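Local coordinates for protein phosphoribosylformylglycinamidine synthase 2 (Thermus thermophilus, PDB 3VIU) that belongs to the AIR synthase-related (PurM-like) proteins, carries two copies of that two-domain unit in one chain, and binds ADP and magnesium, at residues N472-G477 with A601-I606; I610-T615 with T674-E679; L596-A601 with A657-L662; P451-L456 with A462-A467; R116-L121 with T420-L425. All coordinates share one frame; numbering follows the deposited sequence.

Contact 1. Residues N472-G477 with A601-I606; sequences NVSVVG and AVQEAI. With MG (magnesium ion), chain D.
Ser474 and Ile606 point at each other across two helices packed side by side, 458-475 and 596-611, which belong to the N-terminal-type and C-terminal-type domains of the second AIR synthase-related unit. The backbones come close, with the CA atoms of Ser474 and Gln603 only 5.7 Å apart, and a small serine suits such a narrow gap. Ile606 answers with its short branch: CG1 lies anti to the backbone N (chi1 -168°), which turns CG2 to the front, where it rests 3.7 Å from Ser474 O and 4.0 Å from Ser474 CB. This methyl thus lies against the polypeptide of the last helical turn as well as a side chain. The hydroxyl of Ser474 is turned back beside its own backbone N and is hydrogen-bonded to Cys470 O one turn earlier and to Arg607 NH1, so a buried polar atom is satisfied. The extended side chain of Gln603 runs alongside it, with Gln603 CB 3.6 Å from Ser474 OG. Beyond Ser474 the helix closes in a Schellman motif at Gly477, whose positive phi would jam a CB against the preceding carbonyl, which accounts for the glycine. Away from the interface, the same helix carries Asn472, which shares a magnesium ion with Asp430 and Asp620. Its ND2 is held by Asp448 OD1, which fixes the amide's rotation and leaves OD1 directed at the magnesium ion, 2.6 Å away.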
# COMPACT_ATOMS: atom_id res chain seq x y z
N ASN A 472 3.67 -12.86 -5.24
CA ASN A 472 3.35 -13.27 -3.88
C ASN A 472 1.92 -13.77 -3.71
O ASN A 472 1.67 -14.70 -2.94
CB ASN A 472 3.63 -12.14 -2.90
CG ASN A 472 5.10 -11.98 -2.63
OD1 ASN A 472 5.79 -12.96 -2.35
ND2 ASN A 472 5.60 -10.74 -2.71
N VAL A 473 0.99 -13.14 -4.43
CA VAL A 473 -0.40 -13.53 -4.37
C VAL A 473 -0.58 -14.83 -5.16
O VAL A 473 -1.29 -15.73 -4.73
CB VAL A 473 -1.31 -12.43 -4.95
CG1 VAL A 473 -2.68 -12.99 -5.29
CG2 VAL A 473 -1.44 -11.30 -3.94
N SER A 474 0.09 -14.92 -6.31
CA SER A 474 0.01 -16.11 -7.14
C SER A 474 0.57 -17.31 -6.41
O SER A 474 0.08 -18.43 -6.56
CB SER A 474 0.82 -15.91 -8.43
OG SER A 474 0.28 -14.86 -9.19
N VAL A 475 1.60 -17.06 -5.61
CA VAL A 475 2.28 -18.09 -4.84
C VAL A 475 1.41 -18.76 -3.77
O VAL A 475 1.67 -19.90 -3.40
CB VAL A 475 3.57 -17.51 -4.22
CG1 VAL A 475 4.04 -18.37 -3.07
CG2 VAL A 475 4.64 -17.43 -5.29
N VAL A 476 0.39 -18.06 -3.26
CA VAL A 476 -0.46 -18.71 -2.27
C VAL A 476 -1.66 -19.32 -2.99
O VAL A 476 -2.55 -19.89 -2.38
CB VAL A 476 -0.94 -17.75 -1.12
CG1 VAL A 476 0.27 -17.28 -0.32
CG2 VAL A 476 -1.73 -16.57 -1.68
N GLY A 477 -1.66 -19.18 -4.32
CA GLY A 477 -2.72 -19.76 -5.12
C GLY A 477 -3.83 -18.86 -5.60
O GLY A 477 -4.83 -19.33 -6.12
N ALA A 601 4.23 -16.16 -17.15
CA ALA A 601 4.12 -17.60 -17.35
C ALA A 601 4.38 -18.35 -16.04
O ALA A 601 3.74 -19.36 -15.77
CB ALA A 601 5.10 -18.04 -18.43
N VAL A 602 5.33 -17.87 -15.24
CA VAL A 602 5.64 -18.52 -13.97
C VAL A 602 4.47 -18.37 -12.99
O VAL A 602 4.11 -19.32 -12.29
CB VAL A 602 6.92 -17.93 -13.32
CG1 VAL A 602 7.10 -18.47 -11.91
CG2 VAL A 602 8.15 -18.28 -14.15
N GLN A 603 3.88 -17.17 -12.95
CA GLN A 603 2.75 -16.91 -12.05
C GLN A 603 1.55 -17.80 -12.39
O GLN A 603 0.85 -18.27 -11.50
CB GLN A 603 2.33 -15.43 -12.12
CG GLN A 603 3.41 -14.44 -11.68
CD GLN A 603 2.85 -13.13 -11.14
OE1 GLN A 603 3.59 -12.19 -10.89
NE2 GLN A 603 1.53 -13.07 -10.96
N GLU A 604 1.32 -18.01 -13.68
CA GLU A 604 0.21 -18.85 -14.10
C GLU A 604 0.57 -20.31 -13.89
O GLU A 604 -0.31 -21.13 -13.60
CB GLU A 604 -0.14 -18.59 -15.56
CG GLU A 604 -0.79 -17.23 -15.75
CD GLU A 604 -0.92 -16.84 -17.21
OE1 GLU A 604 -1.34 -15.69 -17.48
OE2 GLU A 604 -0.61 -17.68 -18.08
N ALA A 605 1.85 -20.64 -14.02
CA ALA A 605 2.26 -22.01 -13.82
C ALA A 605 2.08 -22.39 -12.35
O ALA A 605 1.58 -23.47 -12.04
CB ALA A 605 3.71 -22.19 -14.22
N ILE A 606 2.46 -21.49 -11.44
CA ILE A 606 2.33 -21.80 -10.03
C ILE A 606 0.87 -21.84 -9.57
O ILE A 606 0.50 -22.67 -8.74
CB ILE A 606 3.15 -20.83 -9.13
CG1 ILE A 606 3.22 -21.38 -7.71
CG2 ILE A 606 2.52 -19.44 -9.10
CD1 ILE A 606 3.62 -22.83 -7.63
MG MG D . 7.91 -13.48 -0.96
O HOH W 1 8.95 -12.08 -2.73
O HOH W 2 10.17 -14.64 -0.82

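Contact 2. Residues I610-T615 with T674-E679; sequences IQRGLT and TLLLEE
This is a small contact in which one leucine methyl meets a guanidinium and a second leucine, between the turn that ends helix 596-611 and the flank of helix 670-679, on the outer part of the second C-terminal-type domain. Leu676 is its centre. With CG anti to the backbone N (chi1 178°), the side chain reaches out from its helix and brings the single methyl CD1 against two partners, which approach it from directions roughly at right angles. One is the guanidinium of Arg612, which Leu676 CD1 meets over a face, 3.3 Å from NH1 and 3.8 Å from CZ. The other is Leu614, whose CD1 stands 4.2 Å from Leu676 CD1, the two leucines crossing obliquely. What brings Arg612 and Leu614 to the same methyl is the Schellman motif that closes the helix: Gly613 takes up positive phi, its N bonded back to Ile610 O at 3.0 Å, and the chain reverses so that the residues before and after the glycine both face helix 670-679. A long arginine suits the exposed margin, since its extended chain lays a flat cationic group over the leucine. Leucine suits the buried side, where Leu609 touches both Leu614 and Leu676. Glu679 OE1 lies 5.6 Å from Arg612 NH1, too far for contact, though its opposite charge may weakly steady the guanidinium.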
# COMPACT_ATOMS: atom_id res chain seq x y z
N ILE A 610 -1.10 -25.25 -8.11
CA ILE A 610 -1.81 -25.25 -6.83
C ILE A 610 -3.31 -25.56 -6.96
O ILE A 610 -3.86 -26.30 -6.14
CB ILE A 610 -1.61 -23.90 -6.11
CG1 ILE A 610 -1.73 -24.06 -4.60
CG2 ILE A 610 -2.65 -22.90 -6.59
CD1 ILE A 610 -3.13 -24.30 -4.10
N GLN A 611 -3.96 -25.00 -7.98
CA GLN A 611 -5.39 -25.23 -8.17
C GLN A 611 -5.67 -26.69 -8.51
O GLN A 611 -6.72 -27.22 -8.16
CB GLN A 611 -5.93 -24.31 -9.27
CG GLN A 611 -5.65 -22.83 -9.00
CD GLN A 611 -6.15 -21.92 -10.12
OE1 GLN A 611 -5.93 -22.18 -11.30
NE2 GLN A 611 -6.81 -20.82 -9.74
N ARG A 612 -4.73 -27.33 -9.20
CA ARG A 612 -4.91 -28.73 -9.57
C ARG A 612 -4.53 -29.63 -8.41
O ARG A 612 -4.52 -30.85 -8.55
CB ARG A 612 -4.03 -29.08 -10.77
CG ARG A 612 -4.38 -28.35 -12.04
CD ARG A 612 -3.42 -28.78 -13.13
NE ARG A 612 -3.68 -28.09 -14.38
CZ ARG A 612 -2.99 -28.31 -15.50
NH1 ARG A 612 -2.02 -29.21 -15.51
NH2 ARG A 612 -3.28 -27.63 -16.60
N GLY A 613 -4.19 -29.03 -7.27
CA GLY A 613 -3.81 -29.79 -6.10
C GLY A 613 -2.47 -30.51 -6.16
O GLY A 613 -2.22 -31.42 -5.37
N LEU A 614 -1.61 -30.12 -7.10
CA LEU A 614 -0.30 -30.75 -7.23
C LEU A 614 0.66 -30.29 -6.14
O LEU A 614 1.59 -31.01 -5.78
CB LEU A 614 0.31 -30.44 -8.59
CG LEU A 614 -0.29 -31.16 -9.80
CD1 LEU A 614 0.20 -30.51 -11.08
CD2 LEU A 614 0.10 -32.63 -9.75
N THR A 615 0.42 -29.09 -5.61
CA THR A 615 1.28 -28.52 -4.57
C THR A 615 0.51 -27.60 -3.63
O THR A 615 -0.40 -26.89 -4.05
CB THR A 615 2.42 -27.68 -5.19
OG1 THR A 615 3.24 -27.14 -4.14
CG2 THR A 615 1.84 -26.53 -6.00
N THR A 674 6.15 -31.91 -13.39
CA THR A 674 7.22 -31.64 -14.34
C THR A 674 6.69 -31.61 -15.77
O THR A 674 7.22 -30.92 -16.63
CB THR A 674 8.34 -32.69 -14.22
OG1 THR A 674 7.81 -34.00 -14.45
CG2 THR A 674 8.98 -32.63 -12.83
N LEU A 675 5.63 -32.36 -16.02
CA LEU A 675 5.04 -32.39 -17.34
C LEU A 675 4.41 -31.02 -17.60
O LEU A 675 4.54 -30.46 -18.69
CB LEU A 675 3.99 -33.50 -17.41
CG LEU A 675 3.57 -34.07 -18.77
CD1 LEU A 675 2.72 -33.06 -19.52
CD2 LEU A 675 4.82 -34.45 -19.57
N LEU A 676 3.76 -30.47 -16.57
CA LEU A 676 3.11 -29.17 -16.68
C LEU A 676 4.12 -28.05 -16.96
O LEU A 676 3.94 -27.25 -17.89
CB LEU A 676 2.33 -28.87 -15.39
CG LEU A 676 1.59 -27.54 -15.22
CD1 LEU A 676 0.52 -27.68 -14.14
CD2 LEU A 676 2.58 -26.43 -14.83
N LEU A 677 5.20 -27.99 -16.18
CA LEU A 677 6.20 -26.96 -16.38
C LEU A 677 6.80 -27.04 -17.78
O LEU A 677 7.03 -26.02 -18.43
CB LEU A 677 7.31 -27.08 -15.33
CG LEU A 677 6.84 -26.89 -13.89
CD1 LEU A 677 8.01 -27.14 -12.96
CD2 LEU A 677 6.28 -25.49 -13.71
N GLU A 678 7.05 -28.26 -18.25
CA GLU A 678 7.61 -28.46 -19.58
C GLU A 678 6.69 -27.96 -20.68
O GLU A 678 7.14 -27.33 -21.63
CB GLU A 678 7.92 -29.94 -19.79
CG GLU A 678 9.36 -30.30 -19.51
CD GLU A 678 9.51 -31.73 -19.04
OE1 GLU A 678 8.76 -32.60 -19.54
OE2 GLU A 678 10.38 -31.97 -18.18
N GLU A 679 5.39 -28.23 -20.55
CA GLU A 679 4.43 -27.78 -21.55
C GLU A 679 4.33 -26.26 -21.57
O GLU A 679 3.73 -25.69 -22.49
CB GLU A 679 3.04 -28.39 -21.28
CG GLU A 679 3.04 -29.91 -21.25
CD GLU A 679 1.65 -30.50 -21.14
OE1 GLU A 679 0.89 -30.11 -20.22
OE2 GLU A 679 1.31 -31.38 -21.98

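Contact 3. Residues L596-A601 with A657-L662; sequences LGREKA and APSRVL
Pro658 is the first residue of 657-662 to touch helix 596-611, laying CB 3.9 Å from Glu599 OE2; it is also flanked by His464 and Arg471 of helix 458-475, a place where a rigid, apolar ring fits. Ser659 follows and carries most of the contact, its CA only 4.7 Å from that of Glu599. Its backbone is in the left-handed helical region, and its CB is aimed at the helix. Ser659 OG donates a 2.6 Å hydrogen bond to Glu599 OE2, arriving from above the carboxylate plane, 55° out of it. Glu599 makes this possible by bending at chi2 (65°), which folds the carboxylate back toward the loop. Ser659 CB also packs 3.8 Å from Arg598 CG, and a water accepts from Arg598 NH1 and donates to Ser659 O, a second and indirect tie. Arg660 turns away from the helix and braces the loop itself, NE bonding to Ala657 O at 3.1 Å. Val661 and Leu662 belong to strand 661-665, which lies between 618-620 and 563-567 in the sheet of the C-terminal-type domain, so the helix meets the loop that leads toward this strand. Glu599 OE2 also forms a salt bridge with Arg471 of the N-terminal-type domain. One buried carboxylate oxygen therefore serves a serine and an arginine together, and the two partners would probably stabilise its negative charge while tying loop, helix and neighbouring domain together.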
# COMPACT_ATOMS: atom_id res chain seq x y z
N LEU A 596 9.20 -9.85 -18.21
CA LEU A 596 7.79 -9.86 -17.88
C LEU A 596 7.06 -11.04 -18.48
O LEU A 596 6.09 -11.53 -17.90
CB LEU A 596 7.16 -8.54 -18.29
CG LEU A 596 7.61 -7.43 -17.33
CD1 LEU A 596 7.37 -6.06 -17.92
CD2 LEU A 596 6.87 -7.60 -15.99
N GLY A 597 7.53 -11.53 -19.63
CA GLY A 597 6.88 -12.67 -20.25
C GLY A 597 7.09 -13.91 -19.40
O GLY A 597 6.16 -14.69 -19.18
N ARG A 598 8.31 -14.09 -18.92
CA ARG A 598 8.62 -15.23 -18.08
C ARG A 598 7.83 -15.10 -16.77
O ARG A 598 7.21 -16.07 -16.31
CB ARG A 598 10.12 -15.29 -17.79
CG ARG A 598 10.52 -16.33 -16.74
CD ARG A 598 10.24 -17.74 -17.22
NE ARG A 598 11.13 -18.15 -18.30
CZ ARG A 598 12.44 -18.31 -18.17
NH1 ARG A 598 13.03 -18.10 -17.00
NH2 ARG A 598 13.17 -18.65 -19.22
N GLU A 599 7.85 -13.90 -16.19
CA GLU A 599 7.16 -13.63 -14.93
C GLU A 599 5.70 -14.06 -14.99
O GLU A 599 5.22 -14.76 -14.10
CB GLU A 599 7.23 -12.14 -14.58
CG GLU A 599 6.60 -11.80 -13.23
CD GLU A 599 7.33 -12.43 -12.05
OE1 GLU A 599 6.67 -13.06 -11.20
OE2 GLU A 599 8.57 -12.29 -11.96
N LYS A 600 5.01 -13.66 -16.05
CA LYS A 600 3.59 -14.00 -16.22
C LYS A 600 3.39 -15.51 -16.35
O LYS A 600 2.50 -16.08 -15.72
CB LYS A 600 3.03 -13.29 -17.47
CG LYS A 600 1.57 -13.58 -17.77
CD LYS A 600 1.05 -12.66 -18.87
CE LYS A 600 -0.45 -12.81 -19.10
NZ LYS A 600 -0.82 -14.08 -19.81
N ALA A 601 4.23 -16.16 -17.15
CA ALA A 601 4.12 -17.60 -17.35
C ALA A 601 4.38 -18.35 -16.04
O ALA A 601 3.74 -19.36 -15.77
CB ALA A 601 5.10 -18.04 -18.43
N ALA A 657 17.14 -12.75 -8.60
CA ALA A 657 16.52 -12.80 -9.93
C ALA A 657 15.03 -13.05 -9.74
O ALA A 657 14.62 -13.90 -8.96
CB ALA A 657 17.12 -13.92 -10.77
N PRO A 658 14.19 -12.30 -10.48
CA PRO A 658 12.74 -12.46 -10.38
C PRO A 658 12.23 -13.69 -11.10
O PRO A 658 12.99 -14.44 -11.69
CB PRO A 658 12.23 -11.18 -11.03
CG PRO A 658 13.18 -11.05 -12.18
CD PRO A 658 14.53 -11.30 -11.51
N SER A 659 10.93 -13.91 -11.03
CA SER A 659 10.30 -15.02 -11.71
C SER A 659 10.77 -16.41 -11.28
O SER A 659 10.68 -17.36 -12.06
CB SER A 659 10.48 -14.85 -13.23
OG SER A 659 10.13 -13.53 -13.64
N ARG A 660 11.28 -16.53 -10.06
CA ARG A 660 11.74 -17.81 -9.55
C ARG A 660 10.88 -18.28 -8.36
O ARG A 660 10.69 -17.54 -7.40
CB ARG A 660 13.21 -17.72 -9.14
CG ARG A 660 14.12 -17.24 -10.27
CD ARG A 660 15.59 -17.47 -9.95
NE ARG A 660 16.05 -16.64 -8.84
CZ ARG A 660 17.20 -16.82 -8.21
NH1 ARG A 660 18.02 -17.80 -8.58
NH2 ARG A 660 17.54 -16.02 -7.21
N VAL A 661 10.38 -19.51 -8.45
CA VAL A 661 9.52 -20.07 -7.41
C VAL A 661 9.86 -21.50 -6.98
O VAL A 661 10.11 -22.38 -7.81
CB VAL A 661 8.03 -20.08 -7.86
CG1 VAL A 661 7.15 -20.73 -6.79
CG2 VAL A 661 7.56 -18.66 -8.14
N LEU A 662 9.85 -21.72 -5.67
CA LEU A 662 10.12 -23.03 -5.08
C LEU A 662 8.79 -23.65 -4.65
O LEU A 662 7.91 -22.95 -4.17
CB LEU A 662 11.01 -22.89 -3.85
CG LEU A 662 12.45 -22.41 -4.03
CD1 LEU A 662 13.08 -22.10 -2.66
CD2 LEU A 662 13.23 -23.49 -4.75
O HOH W 3 12.20 -18.09 -14.16

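Contact 4. Residues P451-L456 with A462-A467; sequences PRYSRL and AMHALA
The imidazole of His464 takes the edge of the Tyr453 ring over one of its faces, in an edge-to-face pair with centroids 4.9 Å apart and planes inclined at 57°. Tyr453 CD1 stands 3.7 Å above the imidazole plane, offset toward the rim, and is 3.8 Å from both CG and CD2 of His464. Tyr453 CE1 lies over the same face, nearly above the middle of the imidazole and 4.0 Å from His464 ND1. The phenol reaches across because its CG is placed beside the backbone N (chi1 -63°). Both rings are held at their polar ends: Tyr453 OH is hydrogen-bonded to Glu656 OE1, and His464 NE2 to Pro592 O, so neither is likely to rotate easily. These residue types suit a buried gap, each combining a flat surface for its partner with a polar atom that reaches a group in the next domain. Where the backbones draw nearer, at Ser454 and Ala462 with CA atoms 6.7 Å apart, the side chains are small, and Ser454 OG bonds back to Asn450 O. The contact thus joins helix 451-456 to the first part of helix 458-475, the next helix in the chain; helix 458-475 rests with Leu466 on strand 538-548 and helix 495-515, and with Met463 and Ala467 on helix 596-611.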
# COMPACT_ATOMS: atom_id res chain seq x y z
N PRO A 451 13.79 -0.78 -2.41
CA PRO A 451 14.48 0.51 -2.55
C PRO A 451 15.83 0.49 -3.25
O PRO A 451 16.19 1.47 -3.91
CB PRO A 451 14.58 1.00 -1.11
CG PRO A 451 14.65 -0.25 -0.33
CD PRO A 451 13.62 -1.13 -0.99
N ARG A 452 16.58 -0.60 -3.12
CA ARG A 452 17.89 -0.70 -3.76
C ARG A 452 17.72 -0.72 -5.28
O ARG A 452 18.38 0.04 -5.99
CB ARG A 452 18.63 -1.95 -3.28
CG ARG A 452 18.84 -1.97 -1.77
CD ARG A 452 19.73 -3.12 -1.32
NE ARG A 452 20.00 -3.09 0.12
CZ ARG A 452 20.61 -2.09 0.75
NH1 ARG A 452 21.02 -1.02 0.08
NH2 ARG A 452 20.84 -2.16 2.05
N TYR A 453 16.83 -1.57 -5.77
CA TYR A 453 16.55 -1.65 -7.20
C TYR A 453 16.03 -0.28 -7.68
O TYR A 453 16.47 0.25 -8.70
CB TYR A 453 15.44 -2.67 -7.49
CG TYR A 453 15.73 -4.11 -7.12
CD1 TYR A 453 14.77 -5.10 -7.35
CD2 TYR A 453 16.96 -4.49 -6.60
CE1 TYR A 453 15.03 -6.44 -7.08
CE2 TYR A 453 17.24 -5.82 -6.33
CZ TYR A 453 16.27 -6.79 -6.57
OH TYR A 453 16.53 -8.11 -6.31
N SER A 454 15.08 0.26 -6.92
CA SER A 454 14.44 1.52 -7.25
C SER A 454 15.37 2.74 -7.29
O SER A 454 15.25 3.59 -8.18
CB SER A 454 13.27 1.74 -6.28
OG SER A 454 12.33 0.66 -6.33
N ARG A 455 16.31 2.83 -6.35
CA ARG A 455 17.24 3.94 -6.33
C ARG A 455 18.15 3.90 -7.56
O ARG A 455 18.38 4.93 -8.20
CB ARG A 455 18.07 3.90 -5.03
CG ARG A 455 19.45 4.59 -5.07
CD ARG A 455 19.38 6.06 -5.45
NE ARG A 455 18.72 6.90 -4.46
CZ ARG A 455 19.15 7.07 -3.21
NH1 ARG A 455 18.49 7.86 -2.38
NH2 ARG A 455 20.24 6.44 -2.78
N LEU A 456 18.64 2.72 -7.91
CA LEU A 456 19.53 2.54 -9.05
C LEU A 456 18.85 2.50 -10.42
O LEU A 456 19.48 2.79 -11.45
CB LEU A 456 20.36 1.28 -8.85
CG LEU A 456 21.30 1.35 -7.65
CD1 LEU A 456 21.80 -0.04 -7.30
CD2 LEU A 456 22.46 2.28 -7.97
N ALA A 462 10.06 -0.12 -10.13
CA ALA A 462 8.60 -0.08 -10.15
C ALA A 462 8.06 -1.38 -10.75
O ALA A 462 7.11 -1.96 -10.22
CB ALA A 462 8.12 1.11 -10.96
N MSE A 463 8.67 -1.83 -11.84
CA MSE A 463 8.26 -3.07 -12.50
C MSE A 463 8.40 -4.25 -11.55
O MSE A 463 7.52 -5.10 -11.47
CB MSE A 463 9.10 -3.33 -13.75
CG MSE A 463 8.68 -2.55 -14.98
SE MSE A 463 9.99 -2.78 -16.40
CE MSE A 463 9.98 -4.72 -16.51
N HIS A 464 9.53 -4.29 -10.85
CA HIS A 464 9.81 -5.36 -9.90
C HIS A 464 8.77 -5.39 -8.79
O HIS A 464 8.35 -6.46 -8.36
CB HIS A 464 11.20 -5.19 -9.30
CG HIS A 464 12.25 -6.01 -9.98
ND1 HIS A 464 12.29 -7.39 -9.90
CD2 HIS A 464 13.30 -5.65 -10.77
CE1 HIS A 464 13.31 -7.84 -10.62
NE2 HIS A 464 13.94 -6.80 -11.15
N ALA A 465 8.36 -4.21 -8.33
CA ALA A 465 7.37 -4.09 -7.26
C ALA A 465 6.03 -4.72 -7.62
O ALA A 465 5.49 -5.53 -6.86
CB ALA A 465 7.18 -2.62 -6.87
N LEU A 466 5.48 -4.35 -8.78
CA LEU A 466 4.20 -4.90 -9.20
C LEU A 466 4.36 -6.41 -9.45
O LEU A 466 3.52 -7.22 -9.05
CB LEU A 466 3.70 -4.22 -10.48
CG LEU A 466 2.18 -4.03 -10.56
CD1 LEU A 466 1.80 -3.54 -11.95
CD2 LEU A 466 1.46 -5.32 -10.23
N ALA A 467 5.44 -6.78 -10.13
CA ALA A 467 5.71 -8.18 -10.42
C ALA A 467 5.74 -8.98 -9.11
O ALA A 467 4.99 -9.95 -8.96
CB ALA A 467 7.04 -8.31 -11.16

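Contact 5. Residues R116-L121 with T420-L425; sequences RPIALL and TRTALL
Two arginines that meet across the contact are its unusual feature: the side chains of Arg116 and Arg421 cross at about a right angle, with Arg116 NE 4.4 Å from Arg421 NH1. The contact joins the two PurM-like N-terminal-type domains of the chain, as strand 116-126 of the first domain's mixed sheet meets strand 422-424 at the margin of the second's. The arginines touch through their aliphatic parts, CD of Arg116 lying 3.9 Å from CD of Arg421, while Arg116 NE comes at the edge of the Arg421 guanidinium, near its plane. The two guanidinium planes are 52° apart, so they are not stacked. Some repulsion is likely, but Arg116 NH2 has a salt bridge to Glu243, which would offset it; NE, buried by the contact, has no partner in the model. Arginine fits this margin because its long chain offers methylenes to the neighbour and carries the charge onward.

Further in, Ile118 and Thr422 face each other, both beta-branched residues that suit strands. Thr422 uses both branches: OG1 approaches Ile118 CB at 3.5 Å, and CG2 meets the CG2 methyl of Ile118 at 3.6 Å. That methyl is presented because Ile118 holds CG1 between its backbone N and carbonyl carbon (chi1 62°), leaving CG2 beside the N. Ile118 and Ala119 together form a classic beta bulge opposite Leu178 of strand 172-182. At the bulge a water links the strands, donating to Ile118 O at 3.2 Å and lying 2.7 Å from Thr422 OG1.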
# COMPACT_ATOMS: atom_id res chain seq x y z
N ARG A 116 -16.68 -3.10 4.73
CA ARG A 116 -16.22 -3.26 6.10
C ARG A 116 -14.74 -3.66 6.07
O ARG A 116 -14.37 -4.67 5.48
CB ARG A 116 -17.04 -4.33 6.80
CG ARG A 116 -16.54 -4.70 8.17
CD ARG A 116 -17.38 -5.82 8.76
NE ARG A 116 -18.72 -5.37 9.11
CZ ARG A 116 -19.01 -4.70 10.22
NH1 ARG A 116 -18.05 -4.41 11.09
NH2 ARG A 116 -20.26 -4.32 10.46
N PRO A 117 -13.88 -2.85 6.70
CA PRO A 117 -12.44 -3.11 6.76
C PRO A 117 -12.13 -4.50 7.32
O PRO A 117 -12.54 -4.82 8.43
CB PRO A 117 -11.93 -2.00 7.68
CG PRO A 117 -12.85 -0.87 7.34
CD PRO A 117 -14.20 -1.55 7.31
N ILE A 118 -11.40 -5.32 6.57
CA ILE A 118 -11.07 -6.65 7.04
C ILE A 118 -9.58 -6.81 7.25
O ILE A 118 -9.13 -7.80 7.83
CB ILE A 118 -11.55 -7.77 6.05
CG1 ILE A 118 -10.84 -7.62 4.70
CG2 ILE A 118 -13.06 -7.70 5.89
CD1 ILE A 118 -11.26 -8.65 3.65
N ALA A 119 -8.81 -5.85 6.77
CA ALA A 119 -7.37 -5.93 6.94
C ALA A 119 -6.60 -4.65 6.65
O ALA A 119 -7.03 -3.81 5.86
CB ALA A 119 -6.83 -7.05 6.07
N LEU A 120 -5.46 -4.53 7.32
CA LEU A 120 -4.54 -3.40 7.16
C LEU A 120 -3.15 -3.95 6.87
O LEU A 120 -2.76 -4.99 7.40
CB LEU A 120 -4.49 -2.55 8.44
CG LEU A 120 -5.67 -1.61 8.69
CD1 LEU A 120 -5.63 -1.10 10.13
CD2 LEU A 120 -5.61 -0.46 7.71
N LEU A 121 -2.42 -3.27 6.00
CA LEU A 121 -1.05 -3.65 5.68
C LEU A 121 -0.24 -2.37 5.74
O LEU A 121 -0.67 -1.33 5.24
CB LEU A 121 -0.94 -4.28 4.29
CG LEU A 121 -1.60 -5.64 4.03
CD1 LEU A 121 -3.09 -5.44 3.75
CD2 LEU A 121 -0.94 -6.33 2.83
N THR A 420 -15.66 -11.03 12.40
CA THR A 420 -17.07 -11.40 12.26
C THR A 420 -17.49 -11.83 10.85
O THR A 420 -18.67 -12.05 10.60
CB THR A 420 -17.99 -10.23 12.66
OG1 THR A 420 -17.83 -9.15 11.73
CG2 THR A 420 -17.66 -9.74 14.07
N ARG A 421 -16.54 -11.92 9.93
CA ARG A 421 -16.87 -12.32 8.57
C ARG A 421 -15.64 -12.91 7.90
O ARG A 421 -15.74 -13.77 7.02
CB ARG A 421 -17.36 -11.12 7.75
CG ARG A 421 -18.03 -10.02 8.58
CD ARG A 421 -19.00 -9.18 7.77
NE ARG A 421 -20.17 -9.95 7.35
CZ ARG A 421 -21.37 -9.42 7.11
NH1 ARG A 421 -21.57 -8.11 7.24
NH2 ARG A 421 -22.38 -10.20 6.73
N THR A 422 -14.47 -12.45 8.34
CA THR A 422 -13.22 -12.90 7.76
C THR A 422 -12.24 -13.35 8.83
O THR A 422 -12.35 -12.95 9.99
CB THR A 422 -12.56 -11.77 6.94
OG1 THR A 422 -12.29 -10.66 7.79
CG2 THR A 422 -13.49 -11.32 5.83
N ALA A 423 -11.29 -14.19 8.44
CA ALA A 423 -10.27 -14.68 9.37
C ALA A 423 -8.95 -14.85 8.63
O ALA A 423 -8.92 -15.31 7.49
CB ALA A 423 -10.70 -16.00 9.98
N LEU A 424 -7.87 -14.46 9.29
CA LEU A 424 -6.55 -14.59 8.72
C LEU A 424 -6.07 -16.03 8.93
O LEU A 424 -6.12 -16.55 10.04
CB LEU A 424 -5.58 -13.61 9.39
CG LEU A 424 -4.09 -13.77 9.07
CD1 LEU A 424 -3.84 -13.47 7.60
CD2 LEU A 424 -3.27 -12.83 9.95
N LEU A 425 -5.62 -16.67 7.86
CA LEU A 425 -5.12 -18.04 7.97
C LEU A 425 -3.72 -17.96 8.58
O LEU A 425 -2.81 -17.37 8.01
CB LEU A 425 -5.11 -18.69 6.59
CG LEU A 425 -6.46 -18.58 5.85
CD1 LEU A 425 -6.36 -19.28 4.50
CD2 LEU A 425 -7.58 -19.20 6.69
O HOH W 4 -9.98 -10.55 9.24

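Helix 596-611 strings together three of the contacts: contact 3 lies at its start, contact 1 in its middle and contact 2 at its end. The centres of contacts 1 and 3 are 9 Å apart, those of contacts 1 and 2 are 11 Å apart. Val602 of contact 1 packs on Ser659 of contact 3, and Gly477 on Ile610 of contact 2. Helix 458-475 likewise joins contacts 4 and 1, whose centres are 19 Å apart; contact 4 also meets contact 3 where His464 touches Pro658. Contact 1 holds the magnesium ligand Asn472, and the Glu599 side chain of contact 3 is about 10 Å from the same ion. Contact 5 stands apart, its nearest atoms about 8 Å from contact 1, while Ala462 of contact 4 is about 11 Å from ADP.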